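(R)-specific secondary-alkylsulfatase (PDB 4AXH) catalyses the zinc-dependent hydrolysis of (R)-secondary-alkyl sulfates with strict inversion of configuration, yielding (S)-secondary alcohols and sulfate. Local coordinates at residues E58-A63 / Q108-N113; R366-D371 / K410-S415; Y89-D94 / R239-Q244; V82-G87 / F250-T255. All coordinates share one frame; numbering follows the deposited sequence.

Interaction 1 (E58-A63 / Q108-N113)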
# COMPACT_ATOMS: atom_id res chain seq x y z
N GLU A 58 -10.65 -35.65 4.92
CA GLU A 58 -11.26 -34.90 6.04
C GLU A 58 -12.15 -33.76 5.54
O GLU A 58 -13.24 -33.58 6.08
CB GLU A 58 -10.17 -34.35 6.95
CG GLU A 58 -9.82 -35.25 8.13
CD GLU A 58 -9.22 -34.52 9.32
OE1 GLU A 58 -9.82 -33.51 9.77
OE2 GLU A 58 -8.17 -34.98 9.83
N GLU A 59 -11.72 -33.02 4.50
CA GLU A 59 -12.48 -31.91 3.95
C GLU A 59 -13.77 -32.38 3.26
O GLU A 59 -14.80 -31.74 3.44
CB GLU A 59 -11.62 -30.98 3.07
CG GLU A 59 -10.50 -30.29 3.83
CD GLU A 59 -10.05 -28.96 3.26
OE1 GLU A 59 -9.86 -28.86 2.02
OE2 GLU A 59 -9.82 -28.02 4.06
N PHE A 60 -13.71 -33.52 2.50
CA PHE A 60 -14.88 -34.13 1.86
C PHE A 60 -15.88 -34.57 2.90
O PHE A 60 -17.07 -34.40 2.67
CB PHE A 60 -14.49 -35.31 0.99
CG PHE A 60 -13.94 -34.86 -0.34
CD1 PHE A 60 -14.74 -34.16 -1.25
CD2 PHE A 60 -12.64 -35.16 -0.70
CE1 PHE A 60 -14.23 -33.73 -2.46
CE2 PHE A 60 -12.14 -34.74 -1.91
CZ PHE A 60 -12.93 -34.03 -2.79
N GLU A 61 -15.41 -35.10 4.05
CA GLU A 61 -16.26 -35.52 5.15
C GLU A 61 -16.88 -34.28 5.79
O GLU A 61 -18.07 -34.29 6.09
CB GLU A 61 -15.48 -36.34 6.20
CG GLU A 61 -16.39 -37.19 7.09
CD GLU A 61 -15.90 -37.44 8.51
OE1 GLU A 61 -14.95 -38.23 8.69
OE2 GLU A 61 -16.50 -36.86 9.45
N ALA A 62 -16.08 -33.21 5.98
CA ALA A 62 -16.57 -31.96 6.59
C ALA A 62 -17.54 -31.18 5.67
O ALA A 62 -18.39 -30.46 6.16
CB ALA A 62 -15.41 -31.10 6.99
N ALA A 63 -17.44 -31.35 4.38
CA ALA A 63 -18.35 -30.67 3.48
C ALA A 63 -19.68 -31.42 3.34
O ALA A 63 -20.71 -30.77 3.32
CB ALA A 63 -17.69 -30.47 2.11
N GLN A 108 -10.26 -28.81 -4.70
CA GLN A 108 -10.98 -27.66 -4.15
C GLN A 108 -12.25 -27.42 -4.95
O GLN A 108 -13.29 -27.14 -4.35
CB GLN A 108 -10.10 -26.41 -4.17
CG GLN A 108 -10.56 -25.30 -3.22
CD GLN A 108 -10.33 -25.53 -1.77
OE1 GLN A 108 -9.89 -26.58 -1.31
NE2 GLN A 108 -10.60 -24.53 -1.01
N ALA A 109 -12.17 -27.58 -6.28
CA ALA A 109 -13.30 -27.46 -7.20
C ALA A 109 -14.41 -28.41 -6.80
O ALA A 109 -15.55 -27.99 -6.68
CB ALA A 109 -12.84 -27.74 -8.64
N GLN A 110 -14.04 -29.67 -6.49
CA GLN A 110 -14.95 -30.75 -6.07
C GLN A 110 -15.61 -30.46 -4.77
O GLN A 110 -16.78 -30.79 -4.61
CB GLN A 110 -14.24 -32.10 -5.99
CG GLN A 110 -13.88 -32.71 -7.34
CD GLN A 110 -13.30 -34.08 -7.13
OE1 GLN A 110 -12.17 -34.23 -6.67
NE2 GLN A 110 -14.09 -35.09 -7.39
N LEU A 111 -14.86 -29.88 -3.82
CA LEU A 111 -15.38 -29.53 -2.51
C LEU A 111 -16.42 -28.43 -2.64
O LEU A 111 -17.51 -28.52 -2.08
CB LEU A 111 -14.23 -29.11 -1.58
CG LEU A 111 -13.37 -30.24 -0.96
CD1 LEU A 111 -12.01 -29.74 -0.54
CD2 LEU A 111 -14.04 -30.84 0.21
N ASN A 112 -16.12 -27.42 -3.45
CA ASN A 112 -16.96 -26.25 -3.71
C ASN A 112 -18.26 -26.58 -4.46
O ASN A 112 -19.11 -25.71 -4.63
CB ASN A 112 -16.14 -25.14 -4.41
CG ASN A 112 -15.21 -24.40 -3.49
OD1 ASN A 112 -15.48 -24.24 -2.31
ND2 ASN A 112 -14.09 -23.90 -4.02
N ASN A 113 -18.39 -27.85 -4.89
CA ASN A 113 -19.56 -28.39 -5.58
C ASN A 113 -20.57 -28.90 -4.57
O ASN A 113 -21.75 -29.06 -4.91
CB ASN A 113 -19.17 -29.53 -6.51
CG ASN A 113 -18.56 -29.12 -7.80
OD1 ASN A 113 -17.44 -29.50 -8.12
ND2 ASN A 113 -19.31 -28.49 -8.64
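Leu-111 and Phe-60 form the tight part of this contact between helix 58-64 and helix 103-111. With CG anti to the carbonyl carbon (chi1 -79°), the leucine carries both methyls across to the other helix. Leu-111 CD2 sits over one face of the Phe-60 ring, 4.1 Å from the centroid and 26° off the normal, a CH-pi contact displaced toward the rim. Leu-111 CD2 also lies against the backbone at Glu-59, 3.4 Å from Glu-59 C, and beside Ala-63, 4.1 Å from Ala-63 CB. On the second branch, Leu-111 CD1 is 3.8 Å from Glu-59 CB.

The looser side is at the ring edge. Gln-110 CB approaches Phe-60 CE1 at 3.9 Å, near the ring plane, and the partly exposed glutamine sends NE2 to a weak hydrogen bond with Leu-92 O. Gln-108 donates NE2 to Pro-314 O, and its side chain is about 8 Å from that of the sulfate-binding Tyr-417; Glu-59 has a weak hydrogen bond from Trp-357 and a long, weak ion pair with Arg-107. No hydrogen bond links the two segments, which implies that apolar packing holds them while other parts of the fold engage their polar ends.

Interaction 2 (R366-D371 / K410-S415)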
# COMPACT_ATOMS: atom_id res chain seq x y z
N ARG A 366 -8.69 -25.68 16.73
CA ARG A 366 -7.51 -25.05 17.35
C ARG A 366 -6.27 -25.12 16.46
O ARG A 366 -5.52 -24.14 16.37
CB ARG A 366 -7.22 -25.67 18.71
CG ARG A 366 -8.05 -25.11 19.82
CD ARG A 366 -7.93 -26.00 21.04
NE ARG A 366 -9.25 -26.16 21.64
CZ ARG A 366 -9.81 -27.32 21.94
NH1 ARG A 366 -9.14 -28.46 21.77
NH2 ARG A 366 -11.03 -27.36 22.45
N THR A 367 -6.05 -26.29 15.80
CA THR A 367 -4.95 -26.50 14.86
C THR A 367 -5.20 -25.59 13.63
O THR A 367 -4.26 -24.96 13.16
CB THR A 367 -4.89 -27.99 14.45
OG1 THR A 367 -4.53 -28.77 15.58
CG2 THR A 367 -3.92 -28.26 13.26
N TYR A 368 -6.45 -25.53 13.13
CA TYR A 368 -6.83 -24.75 11.96
C TYR A 368 -6.53 -23.28 12.21
O TYR A 368 -5.74 -22.70 11.47
CB TYR A 368 -8.29 -25.05 11.60
CG TYR A 368 -8.85 -24.32 10.40
CD1 TYR A 368 -9.35 -23.02 10.52
CD2 TYR A 368 -9.02 -24.97 9.18
CE1 TYR A 368 -9.91 -22.36 9.43
CE2 TYR A 368 -9.57 -24.31 8.08
CZ TYR A 368 -10.05 -23.02 8.22
OH TYR A 368 -10.63 -22.36 7.16
N LEU A 369 -7.03 -22.72 13.32
CA LEU A 369 -6.77 -21.34 13.72
C LEU A 369 -5.31 -21.00 13.86
O LEU A 369 -4.87 -20.00 13.29
CB LEU A 369 -7.53 -20.97 15.00
CG LEU A 369 -9.03 -20.80 14.82
CD1 LEU A 369 -9.67 -20.39 16.11
CD2 LEU A 369 -9.32 -19.82 13.68
N ALA A 370 -4.55 -21.83 14.55
CA ALA A 370 -3.13 -21.60 14.73
C ALA A 370 -2.38 -21.65 13.42
O ALA A 370 -1.48 -20.84 13.22
CB ALA A 370 -2.57 -22.60 15.70
N ASP A 371 -2.77 -22.55 12.48
CA ASP A 371 -2.16 -22.66 11.14
C ASP A 371 -2.44 -21.38 10.34
O ASP A 371 -1.51 -20.84 9.74
CB ASP A 371 -2.69 -23.90 10.39
CG ASP A 371 -2.20 -25.27 10.87
OD1 ASP A 371 -1.36 -25.32 11.78
OD2 ASP A 371 -2.66 -26.29 10.33
N LYS A 410 -1.10 -28.84 4.73
CA LYS A 410 -2.52 -28.53 4.98
C LYS A 410 -3.27 -28.08 3.71
O LYS A 410 -2.83 -27.16 3.01
CB LYS A 410 -2.69 -27.48 6.09
CG LYS A 410 -1.91 -27.77 7.38
CD LYS A 410 -2.16 -29.19 7.97
CE LYS A 410 -1.27 -29.47 9.15
NZ LYS A 410 -1.79 -28.89 10.40
N TRP A 411 -4.41 -28.75 3.40
CA TRP A 411 -5.24 -28.46 2.23
C TRP A 411 -5.82 -27.03 2.32
O TRP A 411 -5.91 -26.32 1.33
CB TRP A 411 -6.41 -29.48 2.13
CG TRP A 411 -6.12 -30.81 1.49
CD1 TRP A 411 -6.30 -32.05 2.05
CD2 TRP A 411 -5.67 -31.04 0.15
NE1 TRP A 411 -5.97 -33.03 1.14
CE2 TRP A 411 -5.54 -32.44 -0.02
CE3 TRP A 411 -5.31 -30.19 -0.92
CZ2 TRP A 411 -5.11 -33.00 -1.21
CZ3 TRP A 411 -4.87 -30.76 -2.10
CH2 TRP A 411 -4.78 -32.15 -2.24
N TYR A 412 -6.23 -26.63 3.51
CA TYR A 412 -6.85 -25.35 3.80
C TYR A 412 -5.91 -24.13 3.83
O TYR A 412 -6.35 -23.01 4.11
CB TYR A 412 -7.65 -25.48 5.10
CG TYR A 412 -6.87 -25.94 6.32
CD1 TYR A 412 -6.20 -25.03 7.13
CD2 TYR A 412 -6.88 -27.26 6.72
CE1 TYR A 412 -5.54 -25.43 8.28
CE2 TYR A 412 -6.23 -27.68 7.87
CZ TYR A 412 -5.56 -26.76 8.65
OH TYR A 412 -4.92 -27.20 9.77
N LEU A 413 -4.62 -24.34 3.54
CA LEU A 413 -3.59 -23.30 3.51
C LEU A 413 -3.00 -23.11 2.13
O LEU A 413 -2.17 -22.23 1.94
CB LEU A 413 -2.49 -23.68 4.52
CG LEU A 413 -2.45 -23.01 5.89
CD1 LEU A 413 -3.84 -22.60 6.43
CD2 LEU A 413 -1.74 -23.86 6.83
N ARG A 414 -3.45 -23.92 1.14
CA ARG A 414 -3.00 -23.86 -0.26
C ARG A 414 -3.38 -22.54 -0.94
O ARG A 414 -4.37 -21.87 -0.57
CB ARG A 414 -3.54 -25.05 -1.09
CG ARG A 414 -3.34 -26.48 -0.53
CD ARG A 414 -1.90 -26.88 -0.34
NE ARG A 414 -1.17 -26.75 -1.60
CZ ARG A 414 0.14 -26.77 -1.72
NH1 ARG A 414 0.92 -26.87 -0.64
NH2 ARG A 414 0.70 -26.66 -2.92
N SER A 415 -2.62 -22.20 -1.99
CA SER A 415 -2.79 -20.99 -2.79
C SER A 415 -3.92 -21.08 -3.84
O SER A 415 -3.67 -21.00 -5.04
CB SER A 415 -1.46 -20.61 -3.43
OG SER A 415 -0.54 -20.37 -2.38
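Asp-371, on the long helix 362-388, takes one donor from the 3-10 segment 411-413 (Tyr-412) and one from the residue before it (Lys-410); segment 410-415 belongs to the alkylsulfatase dimerisation region. The polar interactions converge on one oxygen. Lys-410 NZ forms a salt bridge with Asp-371 OD2 at 2.7 Å, on the syn lone pair of that oxygen. Tyr-412 OH donates to the same Asp-371 OD2 at 2.5 Å, a value too short to be read literally at this resolution. The carboxylate lies only 15° from the plane of the phenol ring. Asp-371 OD1 forms another salt bridge with Arg-588 of the second subunit, which places the contact at the homodimer interface. The buried acid thus has cationic partners from both chains, which would be expected to keep it ionised.

The aromatic interaction involves Tyr-368 and Tyr-412, whose side chains run past each other in opposite directions. Their ring centroids are 4.6 Å apart and their planes inclined by 33°, an oblique pairing. Tyr-368 CD2 lies over the centre of the Tyr-412 ring, while Lys-410 CB covers the opposite face. Tyr-412 reaches this slot with CG between the backbone N and the carbonyl carbon (chi1 57°). The Tyr-368 hydroxyl is held separately, by Gln-353 and the carbonyl of Ala-312.

Van der Waals packing completes the contact. Thr-367 CG2 lies 3.6 Å from Lys-410 NZ, the threonine OG1 being bonded to Asp-363 O. Behind the carboxylate, Leu-413 CD2 rests 3.7 Å from Asp-371 CB.

Interaction 3 (Y89-D94 / R239-Q244)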
# COMPACT_ATOMS: atom_id res chain seq x y z
N TYR A 89 -20.95 -27.36 -13.59
CA TYR A 89 -19.78 -27.98 -12.98
C TYR A 89 -19.91 -29.49 -12.75
O TYR A 89 -19.17 -30.06 -11.95
CB TYR A 89 -19.39 -27.23 -11.71
CG TYR A 89 -19.04 -25.78 -11.96
CD1 TYR A 89 -17.79 -25.42 -12.47
CD2 TYR A 89 -19.96 -24.77 -11.70
CE1 TYR A 89 -17.47 -24.08 -12.73
CE2 TYR A 89 -19.65 -23.43 -11.95
CZ TYR A 89 -18.41 -23.09 -12.48
OH TYR A 89 -18.11 -21.77 -12.74
N GLN A 90 -20.82 -30.16 -13.50
CA GLN A 90 -21.09 -31.60 -13.44
C GLN A 90 -19.85 -32.47 -13.74
O GLN A 90 -19.69 -33.52 -13.10
CB GLN A 90 -22.24 -31.97 -14.36
CG GLN A 90 -23.00 -33.19 -13.87
CD GLN A 90 -24.24 -32.82 -13.11
OE1 GLN A 90 -25.36 -32.96 -13.62
NE2 GLN A 90 -24.07 -32.36 -11.87
N PHE A 91 -18.99 -32.04 -14.67
CA PHE A 91 -17.75 -32.72 -15.07
C PHE A 91 -16.80 -33.01 -13.89
O PHE A 91 -15.93 -33.89 -14.00
CB PHE A 91 -17.01 -31.91 -16.16
CG PHE A 91 -16.60 -30.52 -15.75
CD1 PHE A 91 -17.50 -29.46 -15.80
CD2 PHE A 91 -15.31 -30.25 -15.34
CE1 PHE A 91 -17.12 -28.17 -15.41
CE2 PHE A 91 -14.93 -28.96 -14.96
CZ PHE A 91 -15.84 -27.93 -14.99
N LEU A 92 -16.97 -32.28 -12.76
CA LEU A 92 -16.13 -32.41 -11.58
C LEU A 92 -16.55 -33.52 -10.65
O LEU A 92 -15.70 -34.07 -9.94
CB LEU A 92 -16.10 -31.08 -10.79
CG LEU A 92 -15.39 -29.92 -11.43
CD1 LEU A 92 -15.81 -28.60 -10.80
CD2 LEU A 92 -13.88 -30.11 -11.38
N ASN A 93 -17.85 -33.81 -10.61
CA ASN A 93 -18.43 -34.76 -9.68
C ASN A 93 -18.03 -36.23 -9.74
O ASN A 93 -18.24 -36.92 -10.76
CB ASN A 93 -19.95 -34.61 -9.59
CG ASN A 93 -20.43 -33.38 -8.85
OD1 ASN A 93 -19.59 -32.85 -7.96
ND2 ASN A 93 -21.57 -32.94 -9.02
N ASP A 94 -17.51 -36.70 -8.57
CA ASP A 94 -17.09 -38.08 -8.28
C ASP A 94 -16.24 -38.69 -9.41
O ASP A 94 -16.58 -39.73 -10.00
CB ASP A 94 -18.31 -38.95 -7.87
CG ASP A 94 -19.03 -38.49 -6.60
OD1 ASP A 94 -18.36 -38.34 -5.54
OD2 ASP A 94 -20.28 -38.30 -6.66
N ARG A 239 -17.42 -23.06 -18.82
CA ARG A 239 -17.11 -24.00 -17.76
C ARG A 239 -16.69 -25.30 -18.44
O ARG A 239 -17.16 -25.61 -19.54
CB ARG A 239 -18.30 -24.23 -16.81
CG ARG A 239 -19.12 -22.97 -16.41
CD ARG A 239 -18.29 -21.73 -16.13
NE ARG A 239 -19.10 -20.53 -15.89
CZ ARG A 239 -18.62 -19.29 -15.79
NH1 ARG A 239 -17.32 -19.06 -15.98
NH2 ARG A 239 -19.43 -18.27 -15.54
N GLY A 240 -15.76 -26.02 -17.80
CA GLY A 240 -15.22 -27.26 -18.34
C GLY A 240 -13.75 -27.42 -18.00
O GLY A 240 -13.07 -26.42 -17.73
N ALA A 241 -13.26 -28.69 -18.04
CA ALA A 241 -11.89 -29.10 -17.71
C ALA A 241 -10.81 -28.38 -18.50
O ALA A 241 -9.67 -28.31 -18.03
CB ALA A 241 -11.75 -30.60 -17.85
N GLN A 242 -11.17 -27.82 -19.69
CA GLN A 242 -10.26 -27.06 -20.55
C GLN A 242 -10.40 -25.54 -20.35
O GLN A 242 -9.62 -24.77 -20.92
CB GLN A 242 -10.47 -27.45 -22.02
CG GLN A 242 -9.77 -28.74 -22.43
CD GLN A 242 -9.29 -28.70 -23.86
OE1 GLN A 242 -9.93 -29.47 -24.72
NE2 GLN A 242 -8.36 -27.97 -24.21
N ALA A 243 -11.40 -25.11 -19.54
CA ALA A 243 -11.69 -23.70 -19.26
C ALA A 243 -11.93 -23.37 -17.72
O ALA A 243 -11.09 -23.77 -16.90
CB ALA A 243 -12.84 -23.24 -20.13
N GLN A 244 -13.04 -22.67 -17.35
CA GLN A 244 -13.34 -22.29 -15.97
C GLN A 244 -13.78 -23.48 -15.14
O GLN A 244 -14.71 -24.18 -15.52
CB GLN A 244 -14.41 -21.19 -15.94
CG GLN A 244 -14.21 -20.17 -14.81
CD GLN A 244 -14.95 -20.54 -13.56
OE1 GLN A 244 -15.94 -21.28 -13.57
NE2 GLN A 244 -14.49 -20.02 -12.46
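Phe-91 and Gly-240 bring their backbones to a CA separation of 6.8 Å, as do Tyr-89 and Arg-239. Segment 239-244 forms a compact type I beta turn from Gly-240 to Ala-243, with Ala-243 N bonded to Gly-240 O and Gly-240 N bonded to Gln-244 O. Segment 89-94 contains a short 3-10 turn at residues 90-92, supported by the bond from Leu-92 N to Tyr-89 O.

The ring of Phe-91 lies against the start of the beta turn. Gly-240 CA sits 3.7 Å from the Phe-91 ring centroid, 21° off the normal, giving a CH-pi contact over one face. The neighbouring peptide follows the same ring, with Ala-241 N 3.5 Å from Phe-91 CE2. These are two loops of the enzyme: one precedes helix 103-111, the other joins helix 222-233 to strand 266-268 within the metallo-beta-lactamase region. The Gln-244 side chain is about 10 Å from those of Gln-232 and Tyr-417, which bind sulfate.

Tyr-89 makes the polar link. Its OH donates to Gln-244 OE1, which lies at the edge of the phenol ring and near its plane; the modelled 2.4 Å is doubtfully short. The amide itself is turned 75° from the ring, and its NE2 bonds to Asn-519 OD1 and Lys-251 O. Arg-239 crosses the tyrosine at a slant, its CD 3.4 Å from Tyr-89 OH and its guanidinium plane 18° from that of the ring. The hydroxyl lies over one face of the guanidinium, whose NH1 is hydrogen-bonded to Gly-234 O.

Interaction 4 (V82-G87 / F250-T255)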
# COMPACT_ATOMS: atom_id res chain seq x y z
N VAL A 82 -30.27 -16.69 -16.37
CA VAL A 82 -29.53 -17.47 -15.37
C VAL A 82 -28.61 -16.56 -14.56
O VAL A 82 -27.86 -15.78 -15.15
CB VAL A 82 -28.79 -18.71 -15.96
CG1 VAL A 82 -28.37 -19.68 -14.86
CG2 VAL A 82 -29.66 -19.43 -16.98
N VAL A 83 -28.71 -16.65 -13.22
CA VAL A 83 -27.95 -15.90 -12.23
C VAL A 83 -26.84 -16.79 -11.64
O VAL A 83 -25.72 -16.32 -11.45
CB VAL A 83 -28.90 -15.33 -11.11
CG1 VAL A 83 -28.13 -14.82 -9.89
CG2 VAL A 83 -29.77 -14.23 -11.66
N TRP A 84 -27.21 -18.06 -11.31
CA TRP A 84 -26.36 -19.04 -10.69
C TRP A 84 -26.69 -20.41 -11.25
O TRP A 84 -27.84 -20.84 -11.18
CB TRP A 84 -26.61 -19.05 -9.17
CG TRP A 84 -25.58 -19.81 -8.38
CD1 TRP A 84 -25.74 -21.03 -7.78
CD2 TRP A 84 -24.23 -19.40 -8.12
NE1 TRP A 84 -24.56 -21.40 -7.14
CE2 TRP A 84 -23.63 -20.41 -7.34
CE3 TRP A 84 -23.47 -18.27 -8.46
CZ2 TRP A 84 -22.32 -20.30 -6.85
CZ3 TRP A 84 -22.17 -18.17 -8.01
CH2 TRP A 84 -21.61 -19.17 -7.20
N ASP A 85 -25.67 -21.10 -11.78
CA ASP A 85 -25.80 -22.43 -12.39
C ASP A 85 -24.74 -23.38 -11.83
O ASP A 85 -23.54 -23.18 -12.06
CB ASP A 85 -25.69 -22.33 -13.93
CG ASP A 85 -26.28 -23.49 -14.72
OD1 ASP A 85 -26.67 -24.52 -14.09
OD2 ASP A 85 -26.33 -23.39 -15.98
N MET A 86 -25.18 -24.37 -11.07
CA MET A 86 -24.32 -25.40 -10.47
C MET A 86 -24.18 -26.61 -11.42
O MET A 86 -23.16 -27.28 -11.39
CB MET A 86 -24.85 -25.84 -9.10
CG MET A 86 -24.35 -24.98 -7.97
SD MET A 86 -22.55 -25.12 -7.67
CE MET A 86 -22.46 -26.83 -7.23
N GLY A 87 -25.19 -26.82 -12.27
CA GLY A 87 -25.24 -27.88 -13.27
C GLY A 87 -24.11 -27.79 -14.29
O GLY A 87 -23.79 -28.80 -14.92
N PHE A 250 -15.28 -20.22 -3.92
CA PHE A 250 -16.59 -20.45 -4.56
C PHE A 250 -16.38 -20.88 -5.98
O PHE A 250 -15.23 -20.97 -6.42
CB PHE A 250 -17.49 -19.20 -4.52
CG PHE A 250 -16.78 -17.90 -4.80
CD1 PHE A 250 -16.59 -17.46 -6.10
CD2 PHE A 250 -16.28 -17.12 -3.75
CE1 PHE A 250 -15.87 -16.31 -6.36
CE2 PHE A 250 -15.57 -15.95 -4.02
CZ PHE A 250 -15.36 -15.56 -5.32
N LYS A 251 -17.46 -21.13 -6.72
CA LYS A 251 -17.37 -21.57 -8.11
C LYS A 251 -17.04 -20.42 -9.07
O LYS A 251 -16.09 -20.53 -9.83
CB LYS A 251 -18.65 -22.31 -8.54
CG LYS A 251 -19.06 -23.55 -7.70
CD LYS A 251 -17.98 -24.62 -7.53
CE LYS A 251 -17.65 -25.42 -8.77
NZ LYS A 251 -16.22 -25.80 -8.81
N THR A 252 -17.82 -19.32 -9.02
CA THR A 252 -17.72 -18.14 -9.91
C THR A 252 -18.57 -17.03 -9.32
O THR A 252 -19.24 -17.27 -8.30
CB THR A 252 -18.24 -18.50 -11.36
OG1 THR A 252 -18.15 -17.35 -12.25
CG2 THR A 252 -19.66 -19.08 -11.35
N THR A 253 -18.59 -15.84 -9.95
CA THR A 253 -19.45 -14.74 -9.51
C THR A 253 -20.84 -14.85 -10.11
O THR A 253 -21.03 -15.40 -11.20
CB THR A 253 -18.83 -13.32 -9.75
OG1 THR A 253 -18.48 -13.14 -11.13
CG2 THR A 253 -17.65 -13.02 -8.82
N ALA A 254 -21.81 -14.31 -9.37
CA ALA A 254 -23.21 -14.30 -9.77
C ALA A 254 -23.36 -13.40 -11.00
O ALA A 254 -22.72 -12.34 -11.10
CB ALA A 254 -24.09 -13.82 -8.63
N THR A 255 -24.17 -13.86 -11.94
CA THR A 255 -24.42 -13.19 -13.21
C THR A 255 -25.84 -12.61 -13.32
O THR A 255 -26.78 -13.17 -12.77
CB THR A 255 -23.99 -14.11 -14.37
OG1 THR A 255 -24.14 -13.40 -15.59
CG2 THR A 255 -24.79 -15.41 -14.44
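Trp-84 turns the edge of its six-membered ring toward Thr-252, whose carbonyl oxygen lies near the indole plane, 3.1 Å from Trp-84 CZ3. The torsion chi1 of -167° swings the indole away from its own backbone N, so that CZ3 and CH2 meet the opposing main chain while NE1 is hydrogen-bonded to Gly-129 O. Ala-254 lies further along this edge, its CB 4.5 Å from Trp-84 CE3. Between them, the Thr-253 side chain is about 7 Å from those of the sulfate-binding Gln-232 and Tyr-417.

Met-86 and Lys-251 cross at about a right angle, with Met-86 SD 3.8 Å from Lys-251 CG. The lysine chain is bent at chi2, chi3 and chi4; its NZ leads away to a salt bridge with Asp-246.

At the other end, Val-83 stands beside Thr-255. The end-to-end directions of the segments are 173° apart, thus antiparallel. Thr-255 N donates to Val-83 O at 2.9 Å with an angle of 174° at the hydrogen, and Val-83 CA approaches Thr-255 O at 3.0 Å in a CA-H...O contact. Val-83 CG1 also packs on Ala-254 CB at 4.3 Å. Thr-255 OG1 is hydrogen-bonded to the hydroxyl of Tyr-535. From this close pairing the segments splay apart, to a CA separation of 8.3 Å at Met-86 and Lys-251.

Val-83 and Trp-84 both face Ile-75, a classic beta bulge in the two-stranded antiparallel sheet of 74-76 and 82-85, beside which segment 250-255 forms part of the long connection from helix 222-233 to strand 266-268.

In the fold
From the N terminus, interaction 1 opens at helix 58-64 and closes at helix 103-111, after 44 intervening residues. Inside that span interactions 4 and 3 open in turn, at 82-87 and 89-94. Both close much later, at 250-255 and 239-244, so each crosses interaction 1, and interaction 3 is nested within interaction 4. These three touch one another: Lys-251 NZ is bonded to Ala-109 O, and Tyr-89 OH packs on Thr-252 CG2. Together they tie the N-terminal region to the connection before strand 266-268. Interaction 2 follows in series, closing a 38-residue, largely helical loop from helix 362-388; it meets interaction 1 where Glu-59 packs on Trp-411 and Tyr-412.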